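Local coordinates for putative type III secretion protein YscO (Vibrio parahaemolyticus, PDB 4MH6) that is of undefined function but probably serves as a coiled-coil component of the bacterial type III secretion apparatus, at residues 73-76 and 77-81; 135-138 and 139-143. One frame throughout, in Å; residues are numbered along the deposited sequence.

Contact 1 of 2, residues 73-76 and 77-81; sequences QEEE and ERRFA
Glu75 meets both Arg78 and Arg79, three and four residues on, along one side of helix 18-84. Its CB already lies 3.4 Å from NH1 of Arg79. CG stands beside the backbone N, anti to the carbonyl carbon, and the chain then bends once, at chi2 (-65°), which turns the carboxylate toward the following turn. CD is then almost equally far from NH1 of Arg79 and NE of Arg78, and OE2 does the binding. Glu75 OE2 takes a hydrogen-bonded salt bridge of 2.9 Å from Arg79 NH1, with an N-H...O angle of 161°, on the lone pair facing away from OE1. The bridge from Arg78 NE to the same Glu75 OE2 is weak, at 3.3 Å, and a water that donates to OE2 also accepts from Arg78 NH2.

Arg79 NH1 is shared as well. Arg79 NH1 gives a bond of 2.8 Å to Glu75 O, nearly in the guanidinium plane but 40° above the plane of the carbonyl, so main chain and side chain of one residue fix this nitrogen. On another side of the helix, CG of Glu76 lies 3.3 Å from CE2 of Phe80, the carboxylate and ring planes standing nearly perpendicular; the carboxylate itself pairs with Arg72 and Arg104.

Phe80 rests on Ile100 of helix 90-167. One acid joined to bases at i+3 and i+4 makes an intrahelical salt-bridge network, here extended across to the partner helix by Arg79 NE and Glu99, consistent with the predicted coiled coil of the antiparallel hairpin.

Contact 2 of 2, residues 135-138 and 139-143; sequences ALQA and HKTKE
Thr141 turns its hydroxyl back onto the carbonyl of Gln137, one helical turn earlier. With OG1 beside its own backbone N (chi1 -63°), Thr141 OG1 donates to Gln137 O over 2.9 Å, while Thr141 N makes the regular helical bond to the same oxygen at 3.0 Å. The two donors arrive from opposite faces of the carbonyl plane, the hydroxyl tilted 33° from it, so this one acceptor is gripped twice by a single residue. The side chain of Gln137 bends at chi2 and crosses that of Thr141 at a slant, which brings Gln137 OE1 to 3.2 Å from Thr141 OG1.

Round the helix, the ring of His139 turns an edge to the preceding turn, its CD2 3.1 Å from Ala135 O, an oxygen that also accepts the backbone bond from His139 N at 2.9 Å. The far nitrogen, NE2, is hydrogen-bonded to Asp41, which ties the ring to the neighbouring helix. Ala135, the one buried residue here, has its small methyl against Ala40 and Asp41.

The exposed side is looser. Lys140 runs out fully extended: its CG is 3.4 Å from Leu136 O, its CD is already 4.2 Å from that oxygen, and the end of the chain leads off from the preceding turn. Leu136 likewise directs its CB away from the following residues. Past this turn a long salt bridge joins Lys142 to Glu143.

Within helix 90-167, then, this turn presents Ala135 and His139 to Ala40 and Asp41 of helix 18-84, while farther along Thr141 touches Lys33 and Lys142 touches Lys34.

Contacts 1 and 2 both lie within single helices, but on different arms of the hairpin: contact 1 belongs to helix 18-84, close to its C-terminal end, and contact 2 to helix 90-167. Their centres are 61 Å apart and their nearest atoms about 46 Å, so neither touches the other. They fall on opposite sides of the chain's centre, the centre of contact 1 about 44 Å from it and that of contact 2 about 18 Å, as the elongated shape of the molecule allows. What they share is the interface of the two arms: residues 73-81 reach helix 90-167 near its start, and residues 135-143 reach helix 18-84 in its earlier part, consistent with antiparallel pairing.

Contact 1 of 2, residues 73-76 and 77-81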
ATOM      1  N   GLN A  73     -16.117 -32.272   9.721  1.00 33.07           N
ATOM      2  CA  GLN A  73     -15.905 -33.285  10.739  1.00 34.45           C
ATOM      3  C   GLN A  73     -17.141 -34.128  10.885  1.00 33.78           C
ATOM      4  O   GLN A  73     -17.065 -35.351  10.879  1.00 33.36           O
ATOM      5  CB  GLN A  73     -15.552 -32.665  12.082  1.00 38.68           C
ATOM      6  CG  GLN A  73     -14.143 -32.118  12.146  1.00 46.70           C
ATOM      7  CD  GLN A  73     -13.814 -31.461  13.484  1.00 56.88           C
ATOM      8  OE1 GLN A  73     -12.739 -31.675  14.041  1.00 64.95           O
ATOM      9  NE2 GLN A  73     -14.746 -30.673  14.010  1.00 62.64           N
ATOM     10  N   GLU A  74     -18.290 -33.467  11.013  1.00 32.57           N
ATOM     11  CA  GLU A  74     -19.540 -34.178  11.170  1.00 33.40           C
ATOM     12  C   GLU A  74     -19.894 -35.075   9.999  1.00 34.57           C
ATOM     13  O   GLU A  74     -20.330 -36.226  10.183  1.00 35.41           O
ATOM     14  CB  GLU A  74     -20.674 -33.204  11.392  1.00 33.44           C
ATOM     15  CG  GLU A  74     -20.751 -32.727  12.808  1.00 35.17           C
ATOM     16  CD  GLU A  74     -21.893 -31.763  13.035  1.00 37.54           C
ATOM     17  OE1 GLU A  74     -22.425 -31.206  12.039  1.00 38.51           O
ATOM     18  OE2 GLU A  74     -22.242 -31.552  14.216  1.00 39.51           O
ATOM     19  N   GLU A  75     -19.718 -34.529   8.806  1.00 34.26           N
ATOM     20  CA  GLU A  75     -20.042 -35.221   7.577  1.00 36.07           C
ATOM     21  C   GLU A  75     -19.156 -36.418   7.374  1.00 35.19           C
ATOM     22  O   GLU A  75     -19.566 -37.422   6.836  1.00 35.96           O
ATOM     23  CB  GLU A  75     -19.950 -34.234   6.408  1.00 36.01           C
ATOM     24  CG  GLU A  75     -21.021 -33.149   6.485  1.00 36.61           C
ATOM     25  CD  GLU A  75     -22.424 -33.712   6.340  1.00 38.08           C
ATOM     26  OE1 GLU A  75     -23.406 -32.980   6.601  1.00 42.63           O
ATOM     27  OE2 GLU A  75     -22.549 -34.890   5.966  1.00 36.66           O
ATOM     28  N   GLU A  76     -17.937 -36.296   7.834  1.00 36.36           N
ATOM     29  CA  GLU A  76     -16.973 -37.374   7.751  1.00 38.75           C
ATOM     30  C   GLU A  76     -17.334 -38.489   8.754  1.00 40.98           C
ATOM     31  O   GLU A  76     -17.309 -39.675   8.411  1.00 42.40           O
ATOM     32  CB  GLU A  76     -15.612 -36.762   8.011  1.00 39.95           C
ATOM     33  CG  GLU A  76     -14.461 -37.699   8.140  1.00 43.67           C
ATOM     34  CD  GLU A  76     -13.137 -36.958   8.122  1.00 45.42           C
ATOM     35  OE1 GLU A  76     -12.200 -37.374   8.852  1.00 48.01           O
ATOM     36  OE2 GLU A  76     -13.038 -35.949   7.378  1.00 43.37           O
ATOM     37  N   GLU A  77     -17.711 -38.112   9.975  1.00 41.17           N
ATOM     38  CA  GLU A  77     -18.098 -39.093  10.984  1.00 44.84           C
ATOM     39  C   GLU A  77     -19.391 -39.825  10.614  1.00 44.05           C
ATOM     40  O   GLU A  77     -19.575 -41.001  10.938  1.00 42.96           O
ATOM     41  CB  GLU A  77     -18.238 -38.424  12.340  1.00 51.89           C
ATOM     42  CG  GLU A  77     -16.914 -37.877  12.860  1.00 61.00           C
ATOM     43  CD  GLU A  77     -17.044 -37.141  14.179  1.00 69.55           C
ATOM     44  OE1 GLU A  77     -16.057 -36.488  14.583  1.00 72.35           O
ATOM     45  OE2 GLU A  77     -18.130 -37.210  14.806  1.00 83.68           O
ATOM     46  N   ARG A  78     -20.299 -39.116   9.958  1.00 41.54           N
ATOM     47  CA  ARG A  78     -21.546 -39.708   9.497  1.00 39.24           C
ATOM     48  C   ARG A  78     -21.265 -40.819   8.500  1.00 39.08           C
ATOM     49  O   ARG A  78     -21.885 -41.879   8.525  1.00 40.66           O
ATOM     50  CB  ARG A  78     -22.404 -38.622   8.865  1.00 38.42           C
ATOM     51  CG  ARG A  78     -23.071 -37.743   9.910  1.00 39.29           C
ATOM     52  CD  ARG A  78     -23.557 -36.432   9.341  1.00 38.72           C
ATOM     53  NE  ARG A  78     -24.357 -36.607   8.132  1.00 38.01           N
ATOM     54  CZ  ARG A  78     -25.650 -36.883   8.113  1.00 37.70           C
ATOM     55  NH1 ARG A  78     -26.328 -37.046   9.238  1.00 39.40           N
ATOM     56  NH2 ARG A  78     -26.262 -36.996   6.954  1.00 37.64           N
ATOM     57  N   ARG A  79     -20.296 -40.581   7.637  1.00 37.97           N
ATOM     58  CA  ARG A  79     -19.941 -41.546   6.625  1.00 38.84           C
ATOM     59  C   ARG A  79     -19.167 -42.728   7.174  1.00 40.92           C
ATOM     60  O   ARG A  79     -19.309 -43.840   6.675  1.00 41.96           O
ATOM     61  CB  ARG A  79     -19.220 -40.844   5.487  1.00 37.37           C
ATOM     62  CG  ARG A  79     -20.197 -40.011   4.691  1.00 36.87           C
ATOM     63  CD  ARG A  79     -19.491 -39.113   3.710  1.00 37.70           C
ATOM     64  NE  ARG A  79     -20.456 -38.382   2.886  1.00 38.36           N
ATOM     65  CZ  ARG A  79     -21.156 -37.332   3.303  1.00 37.51           C
ATOM     66  NH1 ARG A  79     -21.047 -36.889   4.558  1.00 37.14           N
ATOM     67  NH2 ARG A  79     -21.996 -36.741   2.471  1.00 37.80           N
ATOM     68  N   PHE A  80     -18.342 -42.508   8.185  1.00 41.96           N
ATOM     69  CA  PHE A  80     -17.650 -43.636   8.767  1.00 46.26           C
ATOM     70  C   PHE A  80     -18.655 -44.520   9.520  1.00 47.58           C
ATOM     71  O   PHE A  80     -18.537 -45.742   9.527  1.00 46.68           O
ATOM     72  CB  PHE A  80     -16.556 -43.196   9.726  1.00 49.81           C
ATOM     73  CG  PHE A  80     -15.351 -42.604   9.058  1.00 53.92           C
ATOM     74  CD1 PHE A  80     -14.625 -43.343   8.131  1.00 55.23           C
ATOM     75  CD2 PHE A  80     -14.867 -41.352   9.441  1.00 53.44           C
ATOM     76  CE1 PHE A  80     -13.491 -42.814   7.542  1.00 55.36           C
ATOM     77  CE2 PHE A  80     -13.726 -40.832   8.857  1.00 51.57           C
ATOM     78  CZ  PHE A  80     -13.041 -41.559   7.907  1.00 51.70           C
ATOM     79  N   ALA A  81     -19.631 -43.875  10.159  1.00 49.67           N
ATOM     80  CA  ALA A  81     -20.667 -44.552  10.936  1.00 51.86           C
ATOM     81  C   ALA A  81     -21.553 -45.391  10.025  1.00 55.93           C
ATOM     82  O   ALA A  81     -21.813 -46.559  10.306  1.00 61.09           O
ATOM     83  CB  ALA A  81     -21.504 -43.534  11.703  1.00 49.65           C
TER
HETATM   84  O   HOH W   1     -24.850 -35.583   4.539  1.00 51.91           O

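Contact 2 of 2, residues 135-138 and 139-143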
ATOM      1  N   ALA A 135       7.162   8.437   0.164  1.00 28.44           N
ATOM      2  CA  ALA A 135       6.456   9.650   0.553  1.00 28.52           C
ATOM      3  C   ALA A 135       7.343  10.482   1.448  1.00 28.48           C
ATOM      4  O   ALA A 135       7.409  11.687   1.289  1.00 29.50           O
ATOM      5  CB  ALA A 135       5.170   9.315   1.247  1.00 31.02           C
ATOM      6  N   LEU A 136       8.018   9.844   2.400  0.50 30.19           N
ATOM      7  CA  LEU A 136       8.928  10.554   3.299  0.50 31.82           C
ATOM      8  C   LEU A 136      10.040  11.239   2.491  0.50 30.78           C
ATOM      9  O   LEU A 136      10.331  12.423   2.694  0.50 30.16           O
ATOM     10  CB  LEU A 136       9.520   9.592   4.337  0.50 35.77           C
ATOM     11  CG  LEU A 136       8.539   9.066   5.398  0.50 39.37           C
ATOM     12  CD1 LEU A 136       9.118   7.899   6.194  0.50 44.03           C
ATOM     13  CD2 LEU A 136       8.088  10.183   6.328  0.50 42.86           C
ATOM     14  N   GLN A 137      10.638  10.497   1.561  1.00 31.14           N
ATOM     15  CA  GLN A 137      11.703  11.036   0.730  1.00 33.07           C
ATOM     16  C   GLN A 137      11.197  12.180  -0.169  1.00 30.34           C
ATOM     17  O   GLN A 137      11.885  13.185  -0.348  1.00 30.22           O
ATOM     18  CB  GLN A 137      12.353   9.927  -0.094  1.00 38.29           C
ATOM     19  CG  GLN A 137      13.527  10.403  -0.936  1.00 45.61           C
ATOM     20  CD  GLN A 137      14.648  11.058  -0.109  1.00 52.51           C
ATOM     21  OE1 GLN A 137      15.004  12.247  -0.317  1.00 53.35           O
ATOM     22  NE2 GLN A 137      15.177  10.309   0.866  1.00 57.61           N
ATOM     23  N   ALA A 138       9.991  12.036  -0.711  1.00 28.85           N
ATOM     24  CA  ALA A 138       9.420  13.065  -1.559  1.00 27.91           C
ATOM     25  C   ALA A 138       9.232  14.319  -0.735  1.00 28.56           C
ATOM     26  O   ALA A 138       9.427  15.439  -1.225  1.00 28.92           O
ATOM     27  CB  ALA A 138       8.097  12.622  -2.116  1.00 29.01           C
ATOM     28  N   HIS A 139       8.846  14.140   0.526  1.00 30.13           N
ATOM     29  CA  HIS A 139       8.657  15.300   1.395  1.00 30.85           C
ATOM     30  C   HIS A 139       9.982  15.933   1.791  1.00 32.08           C
ATOM     31  O   HIS A 139      10.068  17.151   1.846  1.00 31.25           O
ATOM     32  CB  HIS A 139       7.800  14.973   2.616  1.00 33.19           C
ATOM     33  CG  HIS A 139       6.335  14.971   2.327  1.00 35.14           C
ATOM     34  ND1 HIS A 139       5.599  16.134   2.248  1.00 37.60           N
ATOM     35  CD2 HIS A 139       5.464  13.960   2.098  1.00 36.58           C
ATOM     36  CE1 HIS A 139       4.342  15.841   1.975  1.00 40.85           C
ATOM     37  NE2 HIS A 139       4.233  14.529   1.878  1.00 39.99           N
ATOM     38  N   LYS A 140      11.010  15.123   2.059  1.00 34.54           N
ATOM     39  CA  LYS A 140      12.310  15.683   2.429  1.00 38.41           C
ATOM     40  C   LYS A 140      12.856  16.498   1.277  1.00 35.45           C
ATOM     41  O   LYS A 140      13.471  17.536   1.475  1.00 34.57           O
ATOM     42  CB  LYS A 140      13.309  14.601   2.836  1.00 45.50           C
ATOM     43  CG  LYS A 140      12.983  13.981   4.178  1.00 55.90           C
ATOM     44  CD  LYS A 140      13.988  12.926   4.609  1.00 68.85           C
ATOM     45  CE  LYS A 140      13.583  12.345   5.962  1.00 79.69           C
ATOM     46  NZ  LYS A 140      14.495  11.287   6.481  1.00 90.70           N
ATOM     47  N   THR A 141      12.591  16.025   0.067  1.00 34.00           N
ATOM     48  CA  THR A 141      13.056  16.682  -1.147  1.00 33.54           C
ATOM     49  C   THR A 141      12.307  18.007  -1.382  1.00 32.10           C
ATOM     50  O   THR A 141      12.906  19.002  -1.749  1.00 29.88           O
ATOM     51  CB  THR A 141      12.911  15.712  -2.338  1.00 34.47           C
ATOM     52  OG1 THR A 141      13.764  14.564  -2.122  1.00 34.86           O
ATOM     53  CG2 THR A 141      13.264  16.405  -3.647  1.00 36.18           C
ATOM     54  N   LYS A 142      10.995  17.995  -1.164  1.00 33.50           N
ATOM     55  CA  LYS A 142      10.180  19.192  -1.290  1.00 35.18           C
ATOM     56  C   LYS A 142      10.708  20.266  -0.354  1.00 36.50           C
ATOM     57  O   LYS A 142      10.916  21.394  -0.773  1.00 37.45           O
ATOM     58  CB  LYS A 142       8.722  18.903  -0.908  1.00 39.55           C
ATOM     59  CG  LYS A 142       7.830  20.139  -0.962  1.00 46.40           C
ATOM     60  CD  LYS A 142       6.451  19.928  -0.345  1.00 56.58           C
ATOM     61  CE  LYS A 142       6.504  19.850   1.174  1.00 65.22           C
ATOM     62  NZ  LYS A 142       5.148  19.679   1.781  1.00 77.19           N
ATOM     63  N   GLU A 143      10.908  19.912   0.922  1.00 41.21           N
ATOM     64  CA  GLU A 143      11.382  20.875   1.921  1.00 46.75           C
ATOM     65  C   GLU A 143      12.739  21.432   1.527  1.00 43.05           C
ATOM     66  O   GLU A 143      13.036  22.594   1.765  1.00 41.89           O
ATOM     67  CB  GLU A 143      11.482  20.253   3.323  1.00 55.67           C
ATOM     68  CG  GLU A 143      10.218  19.582   3.847  1.00 67.85           C
ATOM     69  CD  GLU A 143       8.970  20.479   3.901  1.00 81.57           C
ATOM     70  OE1 GLU A 143       9.061  21.723   3.702  1.00 79.81           O
ATOM     71  OE2 GLU A 143       7.874  19.916   4.164  1.00 93.94           O
TER